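Local coordinates for genome polyprotein (Chicken sicinivirus JSY, PDB 6QWT), which probably copies the viral RNA genome as 3Dpol, the RNA-dependent RNA polymerase piece of the picornaviral polyprotein, at residues A[14-22]-A[35-43]. Sequence-based numbering, arbitrary orientation.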
loop_
_atom_site.group_PDB
_atom_site.type_symbol
_atom_site.label_atom_id
_atom_site.label_comp_id
_atom_site.label_asym_id
_atom_site.label_seq_id
_atom_site.Cartn_x
_atom_site.Cartn_y
_atom_site.Cartn_z
ATOM N N HIS A 14 5.147 -7.321 -22.339
ATOM C CA HIS A 14 5.624 -8.639 -21.942
ATOM C C HIS A 14 5.608 -8.781 -20.425
ATOM O O HIS A 14 6.039 -7.878 -19.702
ATOM C CB HIS A 14 7.038 -8.892 -22.470
ATOM C CG HIS A 14 7.653 -10.154 -21.954
ATOM N ND1 HIS A 14 7.121 -11.401 -22.212
ATOM C CD2 HIS A 14 8.752 -10.365 -21.189
ATOM C CE1 HIS A 14 7.865 -12.324 -21.629
ATOM N NE2 HIS A 14 8.862 -11.722 -21.004
ATOM N N VAL A 15 5.114 -9.922 -19.952
ATOM C CA VAL A 15 5.085 -10.238 -18.526
ATOM C C VAL A 15 6.378 -10.977 -18.187
ATOM O O VAL A 15 6.576 -12.104 -18.674
ATOM C CB VAL A 15 3.855 -11.079 -18.160
ATOM C CG1 VAL A 15 3.868 -11.427 -16.678
ATOM C CG2 VAL A 15 2.574 -10.341 -18.533
ATOM N N PRO A 16 7.270 -10.398 -17.383
ATOM C CA PRO A 16 8.515 -11.101 -17.036
ATOM C C PRO A 16 8.226 -12.410 -16.313
ATOM O O PRO A 16 7.441 -12.454 -15.362
ATOM C CB PRO A 16 9.247 -10.100 -16.132
ATOM C CG PRO A 16 8.665 -8.760 -16.488
ATOM C CD PRO A 16 7.225 -9.034 -16.825
ATOM N N ARG A 17 8.861 -13.485 -16.784
ATOM C CA ARG A 17 8.664 -14.818 -16.228
ATOM C C ARG A 17 9.872 -15.328 -15.456
ATOM O O ARG A 17 9.827 -16.442 -14.925
ATOM C CB ARG A 17 8.309 -15.811 -17.343
ATOM C CG ARG A 17 7.047 -15.457 -18.120
ATOM C CD ARG A 17 5.809 -15.528 -17.236
ATOM N NE ARG A 17 4.586 -15.215 -17.973
ATOM C CZ ARG A 17 3.361 -15.443 -17.510
ATOM N NH1 ARG A 17 2.300 -15.130 -18.240
ATOM N NH2 ARG A 17 3.198 -15.990 -16.313
ATOM N N ARG A 18 10.949 -14.552 -15.383
ATOM C CA ARG A 18 12.126 -14.904 -14.605
ATOM C C ARG A 18 12.299 -13.906 -13.466
ATOM O O ARG A 18 12.146 -12.695 -13.659
ATOM C CB ARG A 18 13.383 -14.928 -15.482
ATOM C CG ARG A 18 14.638 -15.371 -14.751
ATOM C CD ARG A 18 15.861 -15.227 -15.638
ATOM N NE ARG A 18 15.606 -15.713 -16.990
ATOM C CZ ARG A 18 15.811 -16.965 -17.383
ATOM N NH1 ARG A 18 15.551 -17.322 -18.632
ATOM N NH2 ARG A 18 16.275 -17.865 -16.526
ATOM N N SER A 19 12.614 -14.422 -12.282
ATOM C CA SER A 19 12.779 -13.581 -11.106
ATOM C C SER A 19 14.138 -12.895 -11.118
ATOM O O SER A 19 15.140 -13.476 -11.541
ATOM C CB SER A 19 12.627 -14.411 -9.830
ATOM O OG SER A 19 12.883 -13.629 -8.673
ATOM N N LYS A 20 14.159 -11.643 -10.658
ATOM C CA LYS A 20 15.405 -10.918 -10.448
ATOM C C LYS A 20 16.060 -11.250 -9.114
ATOM O O LYS A 20 17.184 -10.800 -8.865
ATOM C CB LYS A 20 15.159 -9.409 -10.533
ATOM C CG LYS A 20 14.372 -8.976 -11.756
ATOM C CD LYS A 20 15.198 -8.077 -12.662
ATOM C CE LYS A 20 14.312 -7.335 -13.652
ATOM N NZ LYS A 20 13.377 -6.393 -12.971
ATOM N N LEU A 21 15.387 -12.021 -8.262
ATOM C CA LEU A 21 15.923 -12.363 -6.951
ATOM C C LEU A 21 16.826 -13.581 -7.075
ATOM O O LEU A 21 16.386 -14.650 -7.514
ATOM C CB LEU A 21 14.786 -12.631 -5.966
ATOM C CG LEU A 21 14.004 -11.412 -5.477
ATOM C CD1 LEU A 21 12.692 -11.833 -4.826
ATOM C CD2 LEU A 21 14.848 -10.597 -4.511
ATOM N N VAL A 22 18.093 -13.420 -6.694
ATOM C CA VAL A 22 19.065 -14.503 -6.710
ATOM C C VAL A 22 19.668 -14.630 -5.318
ATOM O O VAL A 22 19.634 -13.698 -4.511
ATOM C CB VAL A 22 20.166 -14.281 -7.768
ATOM C CG1 VAL A 22 19.548 -14.172 -9.162
ATOM C CG2 VAL A 22 20.966 -13.035 -7.447
ATOM N N GLU A 35 10.959 -17.882 -0.383
ATOM C CA GLU A 35 11.587 -18.016 -1.687
ATOM C C GLU A 35 10.907 -17.052 -2.647
ATOM O O GLU A 35 9.797 -16.581 -2.378
ATOM C CB GLU A 35 11.486 -19.454 -2.215
ATOM C CG GLU A 35 12.393 -20.446 -1.505
ATOM C CD GLU A 35 12.218 -21.863 -2.017
ATOM O OE1 GLU A 35 11.634 -22.034 -3.108
ATOM O OE2 GLU A 35 12.660 -22.806 -1.328
ATOM N N PRO A 36 11.556 -16.723 -3.768
ATOM C CA PRO A 36 10.909 -15.855 -4.760
ATOM C C PRO A 36 9.604 -16.454 -5.264
ATOM O O PRO A 36 9.495 -17.663 -5.473
ATOM C CB PRO A 36 11.952 -15.758 -5.879
ATOM C CG PRO A 36 13.257 -15.997 -5.190
ATOM C CD PRO A 36 12.958 -17.009 -4.120
ATOM N N ALA A 37 8.609 -15.588 -5.453
ATOM C CA ALA A 37 7.293 -16.028 -5.891
ATOM C C ALA A 37 7.369 -16.713 -7.251
ATOM O O ALA A 37 8.256 -16.437 -8.065
ATOM C CB ALA A 37 6.327 -14.845 -5.970
ATOM N N VAL A 38 6.419 -17.613 -7.489
ATOM C CA VAL A 38 6.311 -18.291 -8.775
ATOM C C VAL A 38 5.935 -17.270 -9.842
ATOM O O VAL A 38 4.898 -16.603 -9.751
ATOM C CB VAL A 38 5.287 -19.431 -8.707
ATOM C CG1 VAL A 38 5.048 -20.021 -10.092
ATOM C CG2 VAL A 38 5.751 -20.501 -7.738
ATOM N N LEU A 39 6.777 -17.135 -10.864
ATOM C CA LEU A 39 6.457 -16.268 -11.988
ATOM C C LEU A 39 6.158 -17.025 -13.273
ATOM O O LEU A 39 5.440 -16.495 -14.126
ATOM C CB LEU A 39 7.599 -15.271 -12.241
ATOM C CG LEU A 39 8.004 -14.390 -11.051
ATOM C CD1 LEU A 39 9.161 -13.477 -11.420
ATOM C CD2 LEU A 39 6.825 -13.572 -10.529
ATOM N N SER A 40 6.665 -18.245 -13.424
ATOM C CA SER A 40 6.522 -19.008 -14.656
ATOM C C SER A 40 5.423 -20.054 -14.519
ATOM O O SER A 40 5.247 -20.650 -13.452
ATOM C CB SER A 40 7.843 -19.687 -15.027
ATOM O OG SER A 40 7.634 -20.750 -15.939
ATOM N N ARG A 41 4.691 -20.279 -15.614
ATOM C CA ARG A 41 3.695 -21.345 -15.638
ATOM C C ARG A 41 4.329 -22.730 -15.642
ATOM O O ARG A 41 3.608 -23.724 -15.497
ATOM C CB ARG A 41 2.782 -21.191 -16.857
ATOM C CG ARG A 41 2.234 -19.781 -17.059
ATOM C CD ARG A 41 0.754 -19.795 -17.416
ATOM N NE ARG A 41 0.516 -20.077 -18.826
ATOM C CZ ARG A 41 -0.503 -20.794 -19.289
ATOM N NH1 ARG A 41 -0.629 -20.993 -20.594
ATOM N NH2 ARG A 41 -1.392 -21.317 -18.455
ATOM N N HIS A 42 5.652 -22.819 -15.800
ATOM C CA HIS A 42 6.371 -24.085 -15.802
ATOM C C HIS A 42 7.265 -24.250 -14.573
ATOM O O HIS A 42 8.184 -25.077 -14.590
ATOM C CB HIS A 42 7.207 -24.221 -17.077
ATOM C CG HIS A 42 6.432 -24.002 -18.340
ATOM N ND1 HIS A 42 6.300 -22.763 -18.929
ATOM C CD2 HIS A 42 5.748 -24.865 -19.128
ATOM C CE1 HIS A 42 5.570 -22.871 -20.023
ATOM N NE2 HIS A 42 5.221 -24.138 -20.167
ATOM N N ASP A 43 7.019 -23.483 -13.510
ATOM C CA ASP A 43 7.844 -23.579 -12.309
ATOM C C ASP A 43 7.736 -24.970 -11.694
ATOM O O ASP A 43 6.636 -25.468 -11.434
ATOM C CB ASP A 43 7.426 -22.511 -11.293
ATOM C CG ASP A 43 8.497 -22.245 -10.239
ATOM O OD1 ASP A 43 8.981 -23.210 -9.606
ATOM O OD2 ASP A 43 8.852 -21.062 -10.036
#
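Arg-17 and Leu-39 join two antiparallel, mostly irregular segments of the right-hand polymerase fold, 14-22 and 35-43, probably part of the fingers, as in other picornaviral 3Dpol enzymes; they pair Arg-17 with Ser-40 and Leu-21 with Pro-36 without forming a sheet. Leu-39 inserts its CD1 against the backbone of 14-22, 3.6 Å from CA of Ser-19, while its CB lies 3.7 Å from O of Arg-17. Beyond it, Leu-21 CB packs on CG of the Pro-36 ring at 3.8 Å, and Leu-161 of strand 161-163 touches both residues.

Among the polar groups, Ser-19 sets OG anti to its own N (chi1 176°), where it accepts from N of Leu-21 at 3.0 Å in an ST turn and is also hydrogen-bonded to OD2 of Asp-159. The same OG lies 3.6 Å from CB of Pro-36. Ser-40 makes a second ST turn with N of His-42, within a type I turn.

Asp-49 forms a salt bridge with Arg-41 and Asp-51 one with Arg-17; these acids probably ease the proximity of the two like charges. A bend in Arg-17 (chi2 -65°) brings CD to 3.3 Å from O of Leu-39. Its NH2, held also by Asp-51 OD2, donates in the guanidinium plane to that O, 3.2 Å away, with an N-H...O angle of 165°.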